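Local coordinates for bifunctional protein PutA (Bdellovibrio bacteriovorus, PDB 5UR2) that probably oxidises proline to glutamate in two steps, joining a flavin-dependent proline dehydrogenase and an NAD+-dependent L-glutamate gamma-semialdehyde dehydrogenase in one chain, at residues B[136-141]-B[400-405]; B[117-122]-B[381-386]; B[742-747]-B[951-956]; B[634-639]-B[712-717]. All blocks are in the same frame, centred on the assembly; numbering follows the deposited sequence.

Contact 1. Residues B[136-141]-B[400-405]; sequences NKMTFT and MREYAP. With P5F (N-propargylglycine-modified flavin adenine dinucleotide), chain F.
The guanidinium group of Arg-401 turns back to the neighbouring strand, where NH1 donates to Phe-140 O at 2.8 Å. That oxygen lies 1° out of the guanidinium plane, whereas the donor stands well above the carbonyl plane. A bend at chi3 (-47°) in an otherwise extended chain brings the group there, and Thr-139 CG2 covers one of its faces toward the rim, 3.4 Å above the plane. On the same face of the sheet Thr-141 CG2 meets Tyr-403 CD1 at 3.7 Å, oblique to the ring. Tyr-403 OH reaches to 3.4 Å from C21 of the modified flavin and also hydrogen-bonds Lys-198.

On the other face Met-138 and Met-400 run side by side, CG to CG 4.1 Å. Met-138 CE rests 3.6 Å from Glu-402 OE1, while Glu-402 OE2 forms a salt bridge with Lys-390. Beneath them, four backbone bonds, among them Thr-139 N to Met-400 O at 2.9 Å, join the parallel strands 138-141 and 400-405, first and last of the eight-stranded TIM barrel, and so close it. Because Arg-401 NE also pairs with Glu-378, the buried guanidinium is held from two directions, which probably fixes its rotation and offsets its charge.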
# COMPACT_ATOMS: atom_id res chain seq x y z
N ASN B 136 -34.73 -36.27 47.50
CA ASN B 136 -34.99 -36.83 46.19
C ASN B 136 -33.87 -37.74 45.71
O ASN B 136 -33.69 -37.91 44.50
CB ASN B 136 -35.28 -35.72 45.18
CG ASN B 136 -36.67 -35.11 45.37
OD1 ASN B 136 -36.90 -34.31 46.27
ND2 ASN B 136 -37.62 -35.52 44.52
N LYS B 137 -33.09 -38.30 46.65
CA LYS B 137 -32.06 -39.32 46.37
C LYS B 137 -30.89 -38.79 45.54
O LYS B 137 -30.33 -39.53 44.74
CB LYS B 137 -32.65 -40.54 45.67
CG LYS B 137 -33.84 -41.21 46.31
CD LYS B 137 -33.57 -41.57 47.74
CE LYS B 137 -34.47 -42.73 48.12
NZ LYS B 137 -34.06 -43.94 47.33
N MET B 138 -30.50 -37.54 45.76
CA MET B 138 -29.34 -36.95 45.10
C MET B 138 -28.46 -36.28 46.13
O MET B 138 -28.96 -35.60 47.04
CB MET B 138 -29.76 -35.89 44.05
CG MET B 138 -30.53 -36.41 42.84
SD MET B 138 -30.86 -35.14 41.60
CE MET B 138 -31.97 -34.03 42.46
N THR B 139 -27.15 -36.42 45.98
CA THR B 139 -26.23 -35.70 46.85
C THR B 139 -25.65 -34.52 46.07
O THR B 139 -26.17 -34.14 45.02
CB THR B 139 -25.16 -36.66 47.41
OG1 THR B 139 -24.25 -35.93 48.24
CG2 THR B 139 -24.39 -37.35 46.31
N PHE B 140 -24.56 -33.94 46.58
CA PHE B 140 -24.12 -32.64 46.09
C PHE B 140 -22.61 -32.52 46.26
O PHE B 140 -22.00 -33.26 47.04
CB PHE B 140 -24.82 -31.50 46.84
CG PHE B 140 -24.48 -31.44 48.32
CD1 PHE B 140 -23.32 -30.77 48.75
CD2 PHE B 140 -25.28 -32.07 49.26
CE1 PHE B 140 -23.00 -30.72 50.11
CE2 PHE B 140 -24.96 -32.02 50.62
CZ PHE B 140 -23.83 -31.35 51.05
N THR B 141 -22.03 -31.55 45.56
CA THR B 141 -20.71 -31.04 45.90
C THR B 141 -20.82 -29.53 45.83
O THR B 141 -21.33 -28.99 44.84
CB THR B 141 -19.60 -31.58 44.99
OG1 THR B 141 -18.33 -31.07 45.43
CG2 THR B 141 -19.81 -31.20 43.51
N MET B 400 -26.25 -40.15 42.18
CA MET B 400 -26.17 -38.92 41.42
C MET B 400 -25.76 -37.78 42.34
O MET B 400 -26.37 -37.59 43.41
CB MET B 400 -27.51 -38.59 40.75
CG MET B 400 -27.57 -37.18 40.13
SD MET B 400 -26.47 -36.91 38.71
CE MET B 400 -27.03 -38.29 37.69
N ARG B 401 -24.74 -37.04 41.94
CA ARG B 401 -24.24 -35.90 42.70
C ARG B 401 -24.38 -34.64 41.87
O ARG B 401 -23.91 -34.59 40.73
CB ARG B 401 -22.77 -36.11 43.10
CG ARG B 401 -22.20 -34.98 43.94
CD ARG B 401 -20.75 -35.25 44.40
NE ARG B 401 -20.59 -36.59 44.94
CZ ARG B 401 -20.87 -36.92 46.20
NH1 ARG B 401 -21.31 -36.01 47.04
NH2 ARG B 401 -20.70 -38.17 46.60
N GLU B 402 -25.03 -33.62 42.44
CA GLU B 402 -25.23 -32.35 41.75
C GLU B 402 -24.13 -31.37 42.14
O GLU B 402 -23.91 -31.12 43.33
CB GLU B 402 -26.59 -31.75 42.09
CG GLU B 402 -27.77 -32.35 41.37
CD GLU B 402 -29.02 -31.54 41.59
OE1 GLU B 402 -29.47 -31.50 42.75
OE2 GLU B 402 -29.55 -30.95 40.62
N TYR B 403 -23.48 -30.81 41.13
CA TYR B 403 -22.59 -29.68 41.33
C TYR B 403 -23.40 -28.47 41.80
O TYR B 403 -24.31 -28.02 41.10
CB TYR B 403 -21.85 -29.38 40.03
CG TYR B 403 -20.75 -28.38 40.18
CD1 TYR B 403 -19.52 -28.75 40.71
CD2 TYR B 403 -20.94 -27.05 39.77
CE1 TYR B 403 -18.49 -27.81 40.84
CE2 TYR B 403 -19.92 -26.12 39.90
CZ TYR B 403 -18.70 -26.50 40.43
OH TYR B 403 -17.70 -25.56 40.56
N ALA B 404 -23.07 -27.95 42.97
CA ALA B 404 -23.92 -27.00 43.68
C ALA B 404 -23.21 -25.66 43.83
O ALA B 404 -22.51 -25.43 44.83
CB ALA B 404 -24.33 -27.56 45.04
N PRO B 405 -23.34 -24.76 42.86
CA PRO B 405 -22.68 -23.46 43.00
C PRO B 405 -23.38 -22.61 44.04
O PRO B 405 -24.61 -22.62 44.15
CB PRO B 405 -22.80 -22.84 41.60
CG PRO B 405 -23.31 -23.95 40.71
CD PRO B 405 -24.09 -24.87 41.61
PA P5F F . -21.41 -32.97 25.75
O1A P5F F . -21.53 -34.50 25.44
O2A P5F F . -22.22 -32.07 24.96
O5B P5F F . -20.04 -32.38 25.54
C5B P5F F . -19.76 -31.00 25.39
C4B P5F F . -18.24 -30.80 25.55
O4B P5F F . -17.49 -31.25 24.45
C3B P5F F . -17.76 -29.39 25.76
O3B P5F F . -17.97 -28.94 27.05
C2B P5F F . -16.33 -29.48 25.42
O2B P5F F . -15.63 -29.99 26.50
C1B P5F F . -16.32 -30.49 24.32
N9A P5F F . -16.30 -29.92 23.00
C8A P5F F . -17.22 -29.05 22.43
N7A P5F F . -16.84 -28.79 21.17
C5A P5F F . -15.68 -29.50 20.87
C6A P5F F . -14.84 -29.61 19.75
N6A P5F F . -15.14 -28.89 18.55
N1A P5F F . -13.75 -30.39 19.79
C2A P5F F . -13.43 -31.09 20.90
N3A P5F F . -14.21 -30.98 22.02
C4A P5F F . -15.31 -30.23 22.04
N1 P5F F . -15.08 -28.66 33.36
C2 P5F F . -13.69 -28.38 33.61
O2 P5F F . -12.88 -28.10 32.53
N3 P5F F . -13.15 -28.41 34.93
C4 P5F F . -13.96 -28.69 36.06
O4 P5F F . -13.37 -28.70 37.34
C4X P5F F . -15.43 -28.98 35.81
N5 P5F F . -16.38 -29.16 36.90
C5X P5F F . -17.64 -29.85 36.56
C6 P5F F . -18.41 -30.56 37.62
C7 P5F F . -19.57 -31.30 37.28
C7M P5F F . -20.34 -32.02 38.37
C8 P5F F . -20.01 -31.37 35.93
C8M P5F F . -21.24 -32.15 35.53
C9 P5F F . -19.29 -30.70 34.91
C9A P5F F . -18.07 -29.92 35.26
N10 P5F F . -17.31 -29.25 34.21
C10 P5F F . -15.93 -28.96 34.49
C1' P5F F . -17.84 -29.04 32.84
C2' P5F F . -17.66 -30.28 31.95
O2' P5F F . -16.32 -30.44 31.70
C3' P5F F . -18.42 -30.23 30.62
O3' P5F F . -17.94 -29.17 29.88
C4' P5F F . -19.93 -30.06 30.75
O4' P5F F . -20.31 -30.63 31.95
C5' P5F F . -20.75 -30.57 29.55
O5' P5F F . -20.28 -31.78 29.00
P P5F F . -21.20 -33.02 28.50
O1P P5F F . -20.59 -34.47 28.56
O2P P5F F . -22.51 -32.73 29.32
O3P P5F F . -21.82 -32.45 27.08
C21 P5F F . -16.23 -26.68 37.73
C22 P5F F . -16.30 -27.99 37.41
C23 P5F F . -14.91 -26.02 38.14
O HOH W 1 -28.56 -40.93 43.47

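Contact 2. Residues B[117-122]-B[381-386]; sequences FITGES and MLYGMA. With P5F (N-propargylglycine-modified flavin adenine dinucleotide), chain F.
Thr-119 sets its methyl group over the ring of Tyr-383 in a CH-pi contact: CG2 lies 3.7 Å from the ring centroid and 13° off the normal, hence above the centre of the face. The torsion explains the division of labour at this threonine. With chi1 at 66°, CG2 sits beside the backbone N and meets the ring, leaving OG1 to bond to Pro-405 O.

Edge contacts come next. The backbone of 117-118 runs along the rim of the same ring, Phe-117 C being 3.5 Å from Tyr-383 CD2 and near the ring plane. Conversely, Tyr-383 O faces the edge of the Phe-117 ring, 3.7 Å from CD1.

The Met-aromatic contact is oblique rather than stacked. Met-385 SD lies 5.1 Å from the Phe-117 ring centroid, 65° off the normal, and its nearest ring atom is CE1 at 3.9 Å.

No direct hydrogen bond crosses between the segments; a single water does this work, donating at 2.9 Å to both Phe-117 O and Tyr-383 O. Within 381-386, Met-385 N bonds to Leu-382 O at 3.1 Å, closing a type II turn whose third residue, Gly-384, has positive phi and comes close to the Phe-117 ring. At the first residue of the turn, Leu-382 CD2 touches the flavin at C8, 3.5 Å away.

The chemistry is thus mostly apolar, with one water satisfying two carbonyl oxygens; it seats the segment leading into helix 123-135 against the turn that leaves barrel strand 379-382 beside the flavin.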
# COMPACT_ATOMS: atom_id res chain seq x y z
N PHE B 117 -29.41 -22.10 38.17
CA PHE B 117 -28.14 -22.81 38.17
C PHE B 117 -27.31 -22.60 39.43
O PHE B 117 -26.28 -23.26 39.60
CB PHE B 117 -27.29 -22.41 36.95
CG PHE B 117 -28.00 -22.57 35.63
CD1 PHE B 117 -28.36 -23.82 35.16
CD2 PHE B 117 -28.32 -21.45 34.86
CE1 PHE B 117 -29.02 -23.96 33.95
CE2 PHE B 117 -28.97 -21.59 33.64
CZ PHE B 117 -29.32 -22.84 33.18
N ILE B 118 -27.74 -21.72 40.33
CA ILE B 118 -27.00 -21.41 41.55
C ILE B 118 -27.90 -21.76 42.72
O ILE B 118 -29.03 -21.25 42.82
CB ILE B 118 -26.57 -19.94 41.59
CG1 ILE B 118 -25.56 -19.69 40.48
CG2 ILE B 118 -25.97 -19.57 42.95
CD1 ILE B 118 -25.65 -18.32 39.90
N THR B 119 -27.42 -22.64 43.61
CA THR B 119 -28.29 -23.15 44.66
C THR B 119 -28.61 -22.07 45.68
O THR B 119 -29.65 -22.14 46.35
CB THR B 119 -27.64 -24.36 45.35
OG1 THR B 119 -26.46 -23.93 46.04
CG2 THR B 119 -27.25 -25.40 44.32
N GLY B 120 -27.72 -21.09 45.83
CA GLY B 120 -27.95 -20.00 46.77
C GLY B 120 -26.81 -19.01 46.71
O GLY B 120 -25.71 -19.31 46.23
N GLU B 121 -27.10 -17.79 47.21
CA GLU B 121 -26.09 -16.75 47.29
C GLU B 121 -25.13 -16.96 48.45
O GLU B 121 -24.05 -16.35 48.47
CB GLU B 121 -26.73 -15.37 47.45
CG GLU B 121 -27.39 -14.81 46.22
CD GLU B 121 -27.63 -13.30 46.33
OE1 GLU B 121 -28.07 -12.69 45.34
OE2 GLU B 121 -27.36 -12.73 47.41
N SER B 122 -25.50 -17.78 49.43
CA SER B 122 -24.69 -18.04 50.60
C SER B 122 -24.89 -19.49 51.01
O SER B 122 -25.90 -20.11 50.65
CB SER B 122 -25.08 -17.12 51.75
OG SER B 122 -26.42 -17.37 52.17
N MET B 381 -23.79 -34.24 37.61
CA MET B 381 -24.38 -33.28 36.69
C MET B 381 -24.50 -31.93 37.40
O MET B 381 -24.55 -31.86 38.62
CB MET B 381 -25.77 -33.71 36.22
CG MET B 381 -25.81 -34.97 35.41
SD MET B 381 -27.50 -35.31 34.89
CE MET B 381 -27.27 -36.92 34.15
N LEU B 382 -24.60 -30.87 36.61
CA LEU B 382 -24.73 -29.54 37.17
C LEU B 382 -26.15 -29.32 37.70
O LEU B 382 -27.13 -29.80 37.12
CB LEU B 382 -24.40 -28.48 36.13
CG LEU B 382 -23.03 -28.52 35.45
CD1 LEU B 382 -22.98 -27.39 34.46
CD2 LEU B 382 -21.88 -28.40 36.44
N TYR B 383 -26.25 -28.61 38.83
CA TYR B 383 -27.55 -28.22 39.35
C TYR B 383 -28.36 -27.47 38.29
O TYR B 383 -27.83 -26.61 37.57
CB TYR B 383 -27.36 -27.36 40.61
CG TYR B 383 -28.61 -26.72 41.17
CD1 TYR B 383 -29.53 -27.44 41.93
CD2 TYR B 383 -28.87 -25.38 40.92
CE1 TYR B 383 -30.68 -26.84 42.43
CE2 TYR B 383 -30.01 -24.76 41.41
CZ TYR B 383 -30.91 -25.50 42.16
OH TYR B 383 -32.02 -24.86 42.63
N GLY B 384 -29.64 -27.83 38.16
CA GLY B 384 -30.53 -27.19 37.21
C GLY B 384 -30.42 -27.67 35.76
O GLY B 384 -31.24 -27.25 34.94
N MET B 385 -29.45 -28.52 35.44
CA MET B 385 -29.23 -29.00 34.08
C MET B 385 -29.79 -30.41 33.94
O MET B 385 -29.72 -31.21 34.88
CB MET B 385 -27.74 -29.03 33.73
CG MET B 385 -27.16 -27.71 33.33
SD MET B 385 -27.99 -27.07 31.87
CE MET B 385 -27.48 -28.29 30.71
N ALA B 386 -30.36 -30.70 32.77
CA ALA B 386 -30.68 -32.08 32.38
C ALA B 386 -31.61 -32.76 33.39
O ALA B 386 -31.45 -33.94 33.71
CB ALA B 386 -29.41 -32.91 32.20
PA P5F F . -21.41 -32.97 25.75
O1A P5F F . -21.53 -34.50 25.44
O2A P5F F . -22.22 -32.07 24.96
O5B P5F F . -20.04 -32.38 25.54
C5B P5F F . -19.76 -31.00 25.39
C4B P5F F . -18.24 -30.80 25.55
O4B P5F F . -17.49 -31.25 24.45
C3B P5F F . -17.76 -29.39 25.76
O3B P5F F . -17.97 -28.94 27.05
C2B P5F F . -16.33 -29.48 25.42
O2B P5F F . -15.63 -29.99 26.50
C1B P5F F . -16.32 -30.49 24.32
N9A P5F F . -16.30 -29.92 23.00
C8A P5F F . -17.22 -29.05 22.43
N7A P5F F . -16.84 -28.79 21.17
C5A P5F F . -15.68 -29.50 20.87
C6A P5F F . -14.84 -29.61 19.75
N6A P5F F . -15.14 -28.89 18.55
N1A P5F F . -13.75 -30.39 19.79
C2A P5F F . -13.43 -31.09 20.90
N3A P5F F . -14.21 -30.98 22.02
C4A P5F F . -15.31 -30.23 22.04
N1 P5F F . -15.08 -28.66 33.36
C2 P5F F . -13.69 -28.38 33.61
O2 P5F F . -12.88 -28.10 32.53
N3 P5F F . -13.15 -28.41 34.93
C4 P5F F . -13.96 -28.69 36.06
O4 P5F F . -13.37 -28.70 37.34
C4X P5F F . -15.43 -28.98 35.81
N5 P5F F . -16.38 -29.16 36.90
C5X P5F F . -17.64 -29.85 36.56
C6 P5F F . -18.41 -30.56 37.62
C7 P5F F . -19.57 -31.30 37.28
C7M P5F F . -20.34 -32.02 38.37
C8 P5F F . -20.01 -31.37 35.93
C8M P5F F . -21.24 -32.15 35.53
C9 P5F F . -19.29 -30.70 34.91
C9A P5F F . -18.07 -29.92 35.26
N10 P5F F . -17.31 -29.25 34.21
C10 P5F F . -15.93 -28.96 34.49
C1' P5F F . -17.84 -29.04 32.84
C2' P5F F . -17.66 -30.28 31.95
O2' P5F F . -16.32 -30.44 31.70
C3' P5F F . -18.42 -30.23 30.62
O3' P5F F . -17.94 -29.17 29.88
C4' P5F F . -19.93 -30.06 30.75
O4' P5F F . -20.31 -30.63 31.95
C5' P5F F . -20.75 -30.57 29.55
O5' P5F F . -20.28 -31.78 29.00
P P5F F . -21.20 -33.02 28.50
O1P P5F F . -20.59 -34.47 28.56
O2P P5F F . -22.51 -32.73 29.32
O3P P5F F . -21.82 -32.45 27.08
C21 P5F F . -16.23 -26.68 37.73
C22 P5F F . -16.30 -27.99 37.41
C23 P5F F . -14.91 -26.02 38.14
O HOH W 2 -25.22 -25.45 38.09

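Contact 3. Residues B[742-747]-B[951-956]; sequences RCIIEM and IGSKTG
Ile-745 and Ile-951 form the tight part of the contact, an antiparallel hydrogen-bonded pair with both backbone bonds made. Ile-745 N donates to Ile-951 O at 3.2 Å and 171°, while Ile-951 N returns a bond to Ile-745 O at 3.1 Å and 152°. The two side chains share one face of the sheet but meet only lightly, CB of Ile-745 to CG2 of Ile-951 at 4.3 Å. Immediately beyond, the backbone turns at Gly-952, whose phi is positive, and Ile-744 CG2 presses on Gly-952 O at 3.4 Å. That branch is placed there by chi1 of -52°, which points CG2 opposite the backbone N. Ser-953 CB follows, 3.6 Å from Ile-745 O.

The looser side begins at Glu-746. Its CB is no nearer than 4.2 Å to Ser-953 OG, and the polar ends are joined through water instead: the water donates to Glu-746 OE1 at 2.6 Å and is hydrogen-bonded to Ser-953 OG. Farther along, 954-956 draws away from the strand, Lys-954 turning its amine to backbone oxygens such as Gly-944 O. Val-740 of the second subunit packs on Ile-951, so the pair also borders the dimer interface.

Glu-746 is a predicted active-site residue, its side chain about 4 Å from that of Cys-780, also predicted. A strand end carrying a glutamate beside a cysteine and a bound water is consistent with an aldehyde dehydrogenase catalytic site.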
# COMPACT_ATOMS: atom_id res chain seq x y z
N ARG B 742 16.01 12.74 6.67
CA ARG B 742 14.74 12.28 7.19
C ARG B 742 14.93 11.74 8.59
O ARG B 742 15.84 10.94 8.83
CB ARG B 742 14.14 11.19 6.31
CG ARG B 742 12.93 10.54 6.99
CD ARG B 742 12.16 9.66 6.06
NE ARG B 742 11.51 10.45 5.02
CZ ARG B 742 11.29 10.01 3.79
NH1 ARG B 742 11.67 8.76 3.44
NH2 ARG B 742 10.71 10.81 2.90
N CYS B 743 14.06 12.17 9.51
CA CYS B 743 14.06 11.69 10.89
C CYS B 743 12.89 10.75 11.11
O CYS B 743 11.76 11.07 10.76
CB CYS B 743 13.97 12.85 11.88
SG CYS B 743 15.40 13.92 11.87
N ILE B 744 13.17 9.58 11.68
CA ILE B 744 12.15 8.62 12.10
C ILE B 744 12.23 8.56 13.62
O ILE B 744 13.14 7.92 14.16
CB ILE B 744 12.37 7.25 11.44
CG1 ILE B 744 12.49 7.42 9.93
CG2 ILE B 744 11.21 6.30 11.78
CD1 ILE B 744 12.98 6.16 9.18
N ILE B 745 11.28 9.20 14.32
CA ILE B 745 11.43 9.57 15.73
C ILE B 745 10.26 9.03 16.56
O ILE B 745 9.10 9.24 16.21
CB ILE B 745 11.48 11.10 15.90
CG1 ILE B 745 12.60 11.72 15.08
CG2 ILE B 745 11.65 11.45 17.37
CD1 ILE B 745 13.96 11.41 15.60
N GLU B 746 10.57 8.39 17.69
CA GLU B 746 9.59 8.02 18.71
C GLU B 746 10.05 8.60 20.05
O GLU B 746 11.21 8.40 20.44
CB GLU B 746 9.46 6.49 18.78
CG GLU B 746 8.46 5.96 19.83
CD GLU B 746 8.61 4.45 20.10
OE1 GLU B 746 8.96 3.66 19.18
OE2 GLU B 746 8.40 4.06 21.26
N MET B 747 9.16 9.34 20.75
CA MET B 747 9.59 10.17 21.88
C MET B 747 8.80 9.99 23.19
O MET B 747 8.96 10.81 24.10
CB MET B 747 9.54 11.64 21.50
CG MET B 747 10.71 12.10 20.67
SD MET B 747 10.46 13.79 20.21
CE MET B 747 8.98 13.64 19.21
N ILE B 951 7.15 11.35 15.10
CA ILE B 951 6.78 11.63 13.72
C ILE B 951 7.42 10.57 12.82
O ILE B 951 8.58 10.21 13.01
CB ILE B 951 7.17 13.06 13.28
CG1 ILE B 951 6.69 13.31 11.84
CG2 ILE B 951 8.67 13.27 13.43
CD1 ILE B 951 6.13 14.70 11.58
N GLY B 952 6.63 10.03 11.88
CA GLY B 952 7.12 9.10 10.88
C GLY B 952 7.46 7.70 11.36
O GLY B 952 8.06 6.93 10.59
N SER B 953 7.09 7.33 12.59
CA SER B 953 7.46 6.04 13.16
C SER B 953 6.19 5.28 13.54
O SER B 953 5.60 5.52 14.59
CB SER B 953 8.35 6.21 14.39
OG SER B 953 8.72 4.96 14.95
N LYS B 954 5.77 4.36 12.67
CA LYS B 954 4.70 3.42 12.96
C LYS B 954 5.28 2.01 12.71
O LYS B 954 5.06 1.42 11.65
CB LYS B 954 3.49 3.72 12.09
CG LYS B 954 2.22 3.07 12.57
CD LYS B 954 1.88 3.47 13.99
CE LYS B 954 0.38 3.33 14.26
NZ LYS B 954 0.10 3.39 15.74
N THR B 955 6.04 1.50 13.69
CA THR B 955 6.84 0.29 13.50
C THR B 955 5.95 -0.94 13.36
O THR B 955 4.83 -0.99 13.88
CB THR B 955 7.81 0.08 14.67
OG1 THR B 955 7.06 -0.16 15.88
CG2 THR B 955 8.67 1.32 14.90
N GLY B 956 6.46 -1.95 12.64
CA GLY B 956 5.72 -3.18 12.51
C GLY B 956 4.41 -3.07 11.76
O GLY B 956 3.51 -3.90 11.97
O HOH W 3 7.22 3.84 17.22

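Contact 4. Residues B[634-639]-B[712-717]; sequences VTAVIA and TTIAFT
Ala-715 O receives the shortest bond of this contact, from Ile-638 N at 2.8 Å with an N-H...O angle of 176°, and Val-637 CA-H also leans on it. The bond belongs to a parallel pair, strands 634-638 and 712-717, in the Rossmann-type sheet of the aldehyde dehydrogenase module; the short segments run 14° apart. The alternation of donors attests its regularity: Ala-636 N to Thr-713 O and Ala-715 N to Ala-636 O are both 2.9 Å, and the final bond, Thr-717 N to Ile-638 O, lengthens to 3.3 Å. At the start, Thr-712 N holds Val-634 O at 3.0 Å.

Side chains divide between the two faces. On one, Ile-638 CG2 comes to the edge of the Phe-716 ring, in its plane and 3.6 Å from CD1; chi1 of -57° turns this methyl away from the backbone N and toward the ring. Ala-636 CB and Ile-714 CG1 are more distant neighbours on that face, which helix 720-730 covers at Ile-714 and Phe-716. On the other face, where Val-637 and Thr-717 touch Met-651 of helix 646-657, Thr-635 and Thr-713 lie side by side, pointing the same way. Thr-713 OG1 is taken by Arg-632 NH1, but buried Thr-635 OG1 has no polar partner in the model and simply abuts Thr-713 CB at 3.8 Å.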
# COMPACT_ATOMS: atom_id res chain seq x y z
N VAL B 634 23.32 6.23 3.85
CA VAL B 634 23.77 5.83 5.18
C VAL B 634 22.72 6.22 6.21
O VAL B 634 22.25 7.36 6.24
CB VAL B 634 25.13 6.46 5.52
CG1 VAL B 634 25.49 6.16 6.97
CG2 VAL B 634 26.25 5.93 4.59
N THR B 635 22.33 5.26 7.05
CA THR B 635 21.31 5.47 8.07
C THR B 635 21.95 5.46 9.45
O THR B 635 22.60 4.49 9.81
CB THR B 635 20.22 4.41 7.98
OG1 THR B 635 19.56 4.55 6.72
CG2 THR B 635 19.21 4.54 9.11
N ALA B 636 21.72 6.52 10.21
CA ALA B 636 22.17 6.60 11.60
C ALA B 636 21.08 6.03 12.49
O ALA B 636 19.93 6.48 12.42
CB ALA B 636 22.49 8.04 11.99
N VAL B 637 21.42 5.04 13.31
CA VAL B 637 20.48 4.37 14.20
C VAL B 637 20.89 4.67 15.64
O VAL B 637 21.98 4.28 16.10
CB VAL B 637 20.45 2.86 13.93
CG1 VAL B 637 19.67 2.13 15.02
CG2 VAL B 637 19.83 2.60 12.55
N ILE B 638 20.02 5.36 16.36
CA ILE B 638 20.26 5.76 17.75
C ILE B 638 19.14 5.14 18.58
O ILE B 638 18.00 5.63 18.59
CB ILE B 638 20.33 7.29 17.89
CG1 ILE B 638 21.43 7.81 16.95
CG2 ILE B 638 20.58 7.74 19.34
CD1 ILE B 638 21.82 9.23 17.23
N ALA B 639 19.47 4.05 19.28
CA ALA B 639 18.48 3.15 19.83
C ALA B 639 18.42 3.26 21.35
O ALA B 639 19.41 3.62 21.99
CB ALA B 639 18.78 1.69 19.44
N THR B 712 21.71 10.24 5.61
CA THR B 712 20.47 10.59 4.93
C THR B 712 19.24 10.39 5.80
O THR B 712 18.27 11.13 5.66
CB THR B 712 20.30 9.75 3.66
OG1 THR B 712 20.25 8.36 4.01
CG2 THR B 712 21.49 9.97 2.75
N THR B 713 19.28 9.42 6.69
CA THR B 713 18.13 9.02 7.48
C THR B 713 18.58 8.81 8.92
O THR B 713 19.63 8.19 9.15
CB THR B 713 17.53 7.74 6.88
OG1 THR B 713 17.27 7.98 5.49
CG2 THR B 713 16.25 7.32 7.60
N ILE B 714 17.81 9.32 9.87
CA ILE B 714 18.10 9.16 11.29
C ILE B 714 16.91 8.46 11.94
O ILE B 714 15.79 8.99 11.91
CB ILE B 714 18.38 10.51 11.98
CG1 ILE B 714 19.58 11.20 11.32
CG2 ILE B 714 18.60 10.29 13.46
CD1 ILE B 714 19.64 12.72 11.54
N ALA B 715 17.14 7.29 12.54
CA ALA B 715 16.13 6.60 13.33
C ALA B 715 16.53 6.73 14.79
O ALA B 715 17.59 6.23 15.20
CB ALA B 715 15.99 5.13 12.92
N PHE B 716 15.71 7.43 15.57
CA PHE B 716 15.97 7.69 16.97
C PHE B 716 14.73 7.40 17.77
O PHE B 716 13.65 7.90 17.45
CB PHE B 716 16.40 9.14 17.24
CG PHE B 716 16.27 9.53 18.69
CD1 PHE B 716 17.24 9.18 19.62
CD2 PHE B 716 15.15 10.23 19.13
CE1 PHE B 716 17.11 9.53 20.96
CE2 PHE B 716 15.00 10.58 20.46
CZ PHE B 716 15.99 10.23 21.38
N THR B 717 14.88 6.62 18.82
CA THR B 717 13.81 6.40 19.79
C THR B 717 14.35 6.67 21.18
O THR B 717 15.36 6.07 21.59
CB THR B 717 13.24 4.99 19.67
OG1 THR B 717 12.54 4.89 18.43
CG2 THR B 717 12.31 4.71 20.84

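The four contacts form two pairs at opposite sides of the chain's centre. Contacts 1 and 2, centres 9 Å apart, interlock along the sequence and share the barrel strands 379-382 and 400-406, adjacent in the sheet; both touch the flavin. Contacts 3 and 4, centres 10 Å apart, share the aldehyde dehydrogenase sheet, where strands 711-717 and 742-746 are neighbours bonded through Ile-714 and Ile-744. Contact 4 precedes contact 3 along the chain. Between the pairs the nearest atoms of contacts 2 and 3 are about 41 Å apart, so none touch: each pair belongs to a different catalytic module, an arrangement consistent with substrate channelling between separate active sites.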